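Mannan endo-1,4-beta-mannosidase (Cryptopygus antarcticus, PDB 4OOU) hydrolyses internal beta-1,4-mannosidic linkages in mannans, galactomannans and glucomannans, releasing mainly mannobiose and mannotriose from short manno-oligosaccharides. Local coordinates at residues A[65-68]-A[69-73]; A[45-49]-A[50-54]; A[159-162]-A[163-167]. All coordinates share one frame; numbering follows the deposited sequence.

Interaction 1: residues A[65-68]-A[69-73]; sequences LKDW and INKVK
D67 and K71, one helical turn apart, form a salt bridge within the helix. D67 OD2 lies 2.6 Å from K71 NZ, the ammonium coming in on the syn lone pair, the side facing OD1. Two torsions bring the charges together: CG of D67 stands anti to the backbone N (chi1 176°), and the otherwise extended chain of K71 bends at its last torsion (chi4 72°), turning NZ in toward OD2. Opposite charges four residues apart suit this partly exposed flank of the helix.

The backbone supplies the i to i+4 bonds of an alpha helix. I69 N reaches L65 O at 2.9 Å, N70 N reaches K66 O at 2.8 Å, and K71 N and V72 N bond D67 O and W68 O in the same way.

Outward from the helix, K66 forms a salt bridge with D115, and N70 ND2 bonds the hydroxyl of Y119, so both polar ends fasten onto helix 109-122, where L65 packs on L116 and the buried I69 on Y119. The indole of W68 makes edge-to-face contacts with F44 and F343, while K71 and V72 meet M357 and M360 of helix 353-361. Helix 58-74 thus lies between two other helices as the crossover joining parallel strands 35-43 and 79-86.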
loop_
_atom_site.group_PDB
_atom_site.type_symbol
_atom_site.label_atom_id
_atom_site.label_comp_id
_atom_site.label_asym_id
_atom_site.label_seq_id
_atom_site.Cartn_x
_atom_site.Cartn_y
_atom_site.Cartn_z
ATOM N N LEU A 65 2.566 16.349 -8.891
ATOM C CA LEU A 65 1.738 15.442 -8.119
ATOM C C LEU A 65 0.729 16.139 -7.272
ATOM O O LEU A 65 -0.258 15.538 -6.956
ATOM C CB LEU A 65 2.494 14.349 -7.383
ATOM C CG LEU A 65 3.928 14.517 -7.049
ATOM C CD1 LEU A 65 3.856 15.413 -5.862
ATOM C CD2 LEU A 65 4.519 13.167 -6.718
ATOM N N LYS A 66 0.938 17.407 -6.964
ATOM C CA LYS A 66 -0.159 18.238 -6.486
ATOM C C LYS A 66 -1.283 18.322 -7.511
ATOM O O LYS A 66 -2.462 18.225 -7.149
ATOM C CB LYS A 66 0.341 19.630 -6.159
ATOM C CG LYS A 66 0.962 19.669 -4.782
ATOM C CD LYS A 66 1.891 20.847 -4.601
ATOM C CE LYS A 66 2.463 20.844 -3.200
ATOM N NZ LYS A 66 3.558 21.832 -3.135
ATOM N N ASP A 67 -0.909 18.491 -8.785
ATOM C CA ASP A 67 -1.870 18.562 -9.883
ATOM C C ASP A 67 -2.690 17.295 -9.957
ATOM O O ASP A 67 -3.927 17.320 -10.064
ATOM C CB ASP A 67 -1.142 18.711 -11.203
ATOM C CG ASP A 67 -2.081 18.696 -12.354
ATOM O OD1 ASP A 67 -2.957 19.562 -12.348
ATOM O OD2 ASP A 67 -1.987 17.809 -13.233
ATOM N N TRP A 68 -1.962 16.181 -9.924
ATOM C CA TRP A 68 -2.552 14.851 -9.846
ATOM C C TRP A 68 -3.463 14.693 -8.633
ATOM O O TRP A 68 -4.569 14.137 -8.744
ATOM C CB TRP A 68 -1.468 13.774 -9.809
ATOM C CG TRP A 68 -0.595 13.746 -11.010
ATOM C CD1 TRP A 68 -0.694 14.525 -12.119
ATOM C CD2 TRP A 68 0.514 12.878 -11.228
ATOM N NE1 TRP A 68 0.312 14.209 -13.016
ATOM C CE2 TRP A 68 1.059 13.197 -12.491
ATOM C CE3 TRP A 68 1.110 11.868 -10.472
ATOM C CZ2 TRP A 68 2.152 12.533 -13.015
ATOM C CZ3 TRP A 68 2.198 11.220 -10.980
ATOM C CH2 TRP A 68 2.712 11.545 -12.248
ATOM N N ILE A 69 -3.047 15.187 -7.471
ATOM C CA ILE A 69 -4.005 15.097 -6.364
ATOM C C ILE A 69 -5.261 15.993 -6.723
ATOM O O ILE A 69 -6.401 15.554 -6.553
ATOM C CB ILE A 69 -3.456 15.208 -4.871
ATOM C CG1 ILE A 69 -4.050 16.399 -4.203
ATOM C CG2 ILE A 69 -1.959 15.136 -4.597
ATOM C CD1 ILE A 69 -5.432 16.018 -3.753
ATOM N N ASN A 70 -5.075 17.175 -7.315
ATOM C CA ASN A 70 -6.238 17.974 -7.802
ATOM C C ASN A 70 -7.149 17.212 -8.727
ATOM O O ASN A 70 -8.384 17.295 -8.648
ATOM C CB ASN A 70 -5.817 19.257 -8.541
ATOM C CG ASN A 70 -4.970 20.199 -7.689
ATOM O OD1 ASN A 70 -4.282 21.081 -8.229
ATOM N ND2 ASN A 70 -5.008 20.030 -6.352
ATOM N N LYS A 71 -6.532 16.450 -9.622
ATOM C CA LYS A 71 -7.290 15.633 -10.592
ATOM C C LYS A 71 -8.138 14.570 -9.884
ATOM O O LYS A 71 -9.233 14.221 -10.317
ATOM C CB LYS A 71 -6.340 15.046 -11.660
ATOM C CG LYS A 71 -5.957 16.097 -12.688
ATOM C CD LYS A 71 -5.028 15.585 -13.789
ATOM C CE LYS A 71 -4.940 16.565 -14.965
ATOM N NZ LYS A 71 -4.173 17.786 -14.618
ATOM N N VAL A 72 -7.658 14.099 -8.745
ATOM C CA VAL A 72 -8.430 13.144 -7.954
ATOM C C VAL A 72 -9.647 13.830 -7.303
ATOM O O VAL A 72 -10.750 13.389 -7.573
ATOM C CB VAL A 72 -7.511 12.354 -6.971
ATOM C CG1 VAL A 72 -8.296 11.581 -5.924
ATOM C CG2 VAL A 72 -6.596 11.426 -7.759
ATOM N N LYS A 73 -9.490 14.885 -6.482
ATOM C CA LYS A 73 -10.692 15.551 -5.874
ATOM C C LYS A 73 -11.663 15.851 -7.018
ATOM O O LYS A 73 -12.816 15.456 -6.961
ATOM C CB LYS A 73 -10.376 16.816 -5.064
#

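Interaction 2: residues A[45-49]-A[50-54]; sequences AWRSY and GSDFG
A type II beta turn from S48 to S51 lies in the loop that follows strand 35-43, a loop whose W46 lies beside the substrate-binding tryptophans W83 and W341. S51 N closes the turn on S48 O at 3.1 Å, approaching from above the carbonyl plane. G50 occupies the third position with a positive phi of 90°, where a CB would collide with Y49 O; glycine avoids this collision.

The carboxylate of D52 ties the turn to the chain that enters it. Its CG is anti to the carbonyl carbon (chi1 -82°), which brings both oxygens back to the amides of R47 and S48. R47 N shares its hydrogen between the two oxygens, at 3.3 Å from D52 OD1 and 3.2 Å from D52 OD2, each used on its syn lone pair. S48 N makes a shorter and straighter bond, 2.8 Å to D52 OD1 with an N-H...O angle of 162°, meeting that oxygen on its syn side but out of the carboxylate plane. Three bonds from two amides therefore fix the rotation of this buried acid, and the amide donors would probably favour its ionised form. Aspartate is short enough to fold back in this way.

Within the turn, Y49 leans on W46: its CD1 sits 3.5 Å above the indole plane, over the ring centre, and CD2 of W46 lies in plane at the phenol's edge. The Y49 hydroxyl bonds E87 and N133, while W46 meets W83 edge to face. R47 NH1 and S48 OG both bond N61 of helix 58-74, whose L65 also packs on D52. The loop joins strand 35-43 to that helix, with F53 packed against strand 79-86 and helix 109-122.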
loop_
_atom_site.group_PDB
_atom_site.type_symbol
_atom_site.label_atom_id
_atom_site.label_comp_id
_atom_site.label_asym_id
_atom_site.label_seq_id
_atom_site.Cartn_x
_atom_site.Cartn_y
_atom_site.Cartn_z
ATOM N N ALA A 45 2.164 6.030 -9.369
ATOM C CA ALA A 45 2.598 5.795 -7.980
ATOM C C ALA A 45 3.865 6.603 -7.725
ATOM O O ALA A 45 4.418 6.578 -6.622
ATOM C CB ALA A 45 2.894 4.309 -7.761
ATOM N N TRP A 46 4.351 7.271 -8.774
ATOM C CA TRP A 46 5.475 8.185 -8.663
ATOM C C TRP A 46 5.414 9.189 -9.813
ATOM O O TRP A 46 4.560 9.111 -10.682
ATOM C CB TRP A 46 6.785 7.405 -8.663
ATOM C CG TRP A 46 6.947 6.564 -9.871
ATOM C CD1 TRP A 46 7.374 6.980 -11.098
ATOM C CD2 TRP A 46 6.652 5.175 -9.996
ATOM N NE1 TRP A 46 7.382 5.930 -11.976
ATOM C CE2 TRP A 46 6.946 4.803 -11.328
ATOM C CE3 TRP A 46 6.178 4.193 -9.111
ATOM C CZ2 TRP A 46 6.772 3.490 -11.807
ATOM C CZ3 TRP A 46 6.027 2.872 -9.587
ATOM C CH2 TRP A 46 6.331 2.544 -10.927
ATOM N N ARG A 47 6.286 10.168 -9.780
ATOM C CA ARG A 47 6.511 11.031 -10.930
ATOM C C ARG A 47 7.914 10.662 -11.419
ATOM O O ARG A 47 8.104 10.229 -12.548
ATOM C CB ARG A 47 6.363 12.492 -10.481
ATOM C CG ARG A 47 7.013 13.549 -11.355
ATOM C CD ARG A 47 6.506 13.550 -12.782
ATOM N NE ARG A 47 6.710 14.808 -13.537
ATOM C CZ ARG A 47 7.726 15.689 -13.418
ATOM N NH1 ARG A 47 8.757 15.550 -12.561
ATOM N NH2 ARG A 47 7.707 16.762 -14.194
ATOM N N SER A 48 8.864 10.777 -10.504
ATOM C CA SER A 48 10.190 10.221 -10.649
ATOM C C SER A 48 10.456 9.047 -9.684
ATOM O O SER A 48 10.377 9.212 -8.451
ATOM C CB SER A 48 11.217 11.320 -10.420
ATOM O OG SER A 48 10.999 12.371 -11.323
ATOM N N TYR A 49 10.808 7.890 -10.260
ATOM C CA TYR A 49 10.761 6.588 -9.552
ATOM C C TYR A 49 11.741 6.474 -8.428
ATOM O O TYR A 49 12.885 6.164 -8.650
ATOM C CB TYR A 49 10.997 5.447 -10.563
ATOM C CG TYR A 49 11.019 4.019 -10.017
ATOM C CD1 TYR A 49 9.851 3.394 -9.537
ATOM C CD2 TYR A 49 12.200 3.267 -10.039
ATOM C CE1 TYR A 49 9.878 2.074 -9.064
ATOM C CE2 TYR A 49 12.219 1.952 -9.594
ATOM C CZ TYR A 49 11.074 1.352 -9.093
ATOM O OH TYR A 49 11.141 0.035 -8.627
ATOM N N GLY A 50 11.309 6.738 -7.210
ATOM C CA GLY A 50 12.218 6.641 -6.075
ATOM C C GLY A 50 12.950 7.924 -5.748
ATOM O O GLY A 50 13.592 7.983 -4.693
ATOM N N SER A 51 12.851 8.939 -6.630
ATOM C CA SER A 51 13.377 10.302 -6.372
ATOM C C SER A 51 12.341 11.474 -6.259
ATOM O O SER A 51 12.663 12.628 -6.565
ATOM C CB SER A 51 14.456 10.661 -7.394
ATOM O OG SER A 51 13.959 10.669 -8.705
ATOM N N ASP A 52 11.135 11.189 -5.772
ATOM C CA ASP A 52 10.095 12.190 -5.662
ATOM C C ASP A 52 10.312 13.037 -4.445
ATOM O O ASP A 52 10.085 14.235 -4.482
ATOM C CB ASP A 52 8.725 11.549 -5.518
ATOM C CG ASP A 52 8.128 11.117 -6.840
ATOM O OD1 ASP A 52 8.440 11.725 -7.882
ATOM O OD2 ASP A 52 7.322 10.158 -6.804
ATOM N N PHE A 53 10.698 12.382 -3.355
ATOM C CA PHE A 53 11.026 13.025 -2.107
ATOM C C PHE A 53 12.485 12.762 -1.669
ATOM O O PHE A 53 13.042 11.667 -1.918
ATOM C CB PHE A 53 10.128 12.456 -1.042
ATOM C CG PHE A 53 8.696 12.342 -1.449
ATOM C CD1 PHE A 53 7.815 13.394 -1.229
ATOM C CD2 PHE A 53 8.223 11.161 -2.018
ATOM C CE1 PHE A 53 6.493 13.272 -1.590
ATOM C CE2 PHE A 53 6.896 11.028 -2.381
ATOM C CZ PHE A 53 6.026 12.085 -2.162
ATOM N N GLY A 54 13.073 13.747 -0.979
ATOM C CA GLY A 54 14.469 13.685 -0.530
ATOM C C GLY A 54 15.403 14.400 -1.490
ATOM O O GLY A 54 15.041 14.597 -2.675
#

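Interaction 3: residues A[159-162]-A[163-167]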
loop_
_atom_site.group_PDB
_atom_site.type_symbol
_atom_site.label_atom_id
_atom_site.label_comp_id
_atom_site.label_asym_id
_atom_site.label_seq_id
_atom_site.Cartn_x
_atom_site.Cartn_y
_atom_site.Cartn_z
ATOM N N ALA A 159 15.685 6.765 10.475
ATOM C CA ALA A 159 14.798 7.245 9.431
ATOM C C ALA A 159 13.362 7.111 9.876
ATOM O O ALA A 159 12.668 8.111 9.996
ATOM C CB ALA A 159 15.052 6.497 8.137
ATOM N N LEU A 160 12.913 5.894 10.175
ATOM C CA LEU A 160 11.452 5.624 10.207
ATOM C C LEU A 160 10.701 6.227 11.396
ATOM O O LEU A 160 9.770 6.986 11.213
ATOM C CB LEU A 160 11.177 4.130 10.086
ATOM C CG LEU A 160 9.693 3.772 10.027
ATOM C CD1 LEU A 160 9.113 4.212 8.708
ATOM C CD2 LEU A 160 9.502 2.284 10.277
ATOM N N THR A 161 11.107 5.868 12.609
ATOM C CA THR A 161 10.581 6.503 13.804
ATOM C C THR A 161 10.505 8.048 13.606
ATOM O O THR A 161 9.451 8.662 13.804
ATOM C CB THR A 161 11.386 6.077 15.040
ATOM O OG1 THR A 161 11.317 4.650 15.209
ATOM C CG2 THR A 161 10.838 6.727 16.270
ATOM N N PRO A 162 11.599 8.678 13.158
ATOM C CA PRO A 162 11.468 10.128 12.960
ATOM C C PRO A 162 10.452 10.536 11.882
ATOM O O PRO A 162 9.781 11.582 12.020
ATOM C CB PRO A 162 12.886 10.590 12.585
ATOM C CG PRO A 162 13.769 9.397 12.667
ATOM C CD PRO A 162 13.002 8.238 13.231
ATOM N N MET A 163 10.336 9.740 10.829
ATOM C CA MET A 163 9.294 9.988 9.814
ATOM C C MET A 163 7.884 9.833 10.414
ATOM O O MET A 163 6.999 10.653 10.196
ATOM C CB MET A 163 9.435 9.022 8.635
ATOM C CG MET A 163 10.564 9.317 7.682
ATOM S SD MET A 163 10.451 8.085 6.354
ATOM C CE MET A 163 11.752 7.056 6.935
ATOM N N VAL A 164 7.687 8.780 11.196
ATOM C CA VAL A 164 6.390 8.545 11.790
ATOM C C VAL A 164 6.032 9.674 12.737
ATOM O O VAL A 164 4.882 10.112 12.774
ATOM C CB VAL A 164 6.326 7.213 12.574
ATOM C CG1 VAL A 164 4.889 6.956 13.026
ATOM C CG2 VAL A 164 6.835 6.037 11.726
ATOM N N ASN A 165 7.004 10.140 13.515
ATOM C CA ASN A 165 6.685 11.093 14.582
ATOM C C ASN A 165 6.342 12.456 14.022
ATOM O O ASN A 165 5.496 13.166 14.569
ATOM C CB ASN A 165 7.798 11.151 15.627
ATOM C CG ASN A 165 7.662 10.045 16.650
ATOM O OD1 ASN A 165 6.591 9.891 17.241
ATOM N ND2 ASN A 165 8.715 9.235 16.839
ATOM N N ALA A 166 6.951 12.792 12.887
ATOM C CA ALA A 166 6.654 14.073 12.248
ATOM C C ALA A 166 5.355 14.044 11.463
ATOM O O ALA A 166 4.713 15.044 11.334
ATOM C CB ALA A 166 7.810 14.489 11.361
ATOM N N LEU A 167 4.949 12.892 10.945
ATOM C CA LEU A 167 3.810 12.867 10.032
ATOM C C LEU A 167 2.485 12.346 10.630
ATOM O O LEU A 167 1.432 12.356 9.951
ATOM C CB LEU A 167 4.177 12.040 8.801
ATOM C CG LEU A 167 5.403 12.439 7.977
ATOM C CD1 LEU A 167 5.525 11.407 6.856
ATOM C CD2 LEU A 167 5.354 13.853 7.420
#
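M163 reaches back along its helix to A159 and L160. Its CB rests 3.3 Å from L160 O, CG lies 3.4 Å from A159 O, and the chain then turns about the CG-SD bond (chi3 -102°), bringing CE onto the A159 carbonyl, 3.4 Å from A159 O, and to A159 CB at 3.6 Å. The same methyl also approaches L160 CD1, more loosely, at 4.3 Å. A long, flexible thioether suits this buried place, since it can fold over the small A159 while packing on L109 and I110 of helix 109-122.

On another flank V164 CG2 meets L160 CG at 4.0 Å, a branched pair facing I225 and A232 of helix 215-232. T161 and N165 run side by side, with the threonine methyl CG2 3.3 Å from N165 ND2; N165 OD1 bonds K168.

The backbone keeps i to i+4 bonds here, the shortest being V164 N to L160 O at 2.7 Å. P162 has no N-H to give, and the helix is kinked there, yet its carbonyl still accepts from A166 N. The stretch is the last part of amphipathic helix 149-167, whose apolar flanks pack between neighbouring outer helices, as in the helical layer of a TIM barrel.

Along the chain, interaction 2 comes first, in the loop after strand 35-43; interaction 1 follows on helix 58-74 and interaction 3 closes the series on helix 149-167. The first two belong to one beta-alpha-beta unit of the TIM barrel and touch: W68 CZ3 lies 3.2 Å from W46 O, and L65 CD2 packs near D52 and R47, though their centres are about 15 Å apart. Interaction 3 stands apart, its centre about 25 Å from that of interaction 1 and about 19 Å from that of interaction 2. Helix 109-122 receives side chains from all three. Two contacts thus belong to the outer helical layer, while interaction 2 borders the substrate cleft.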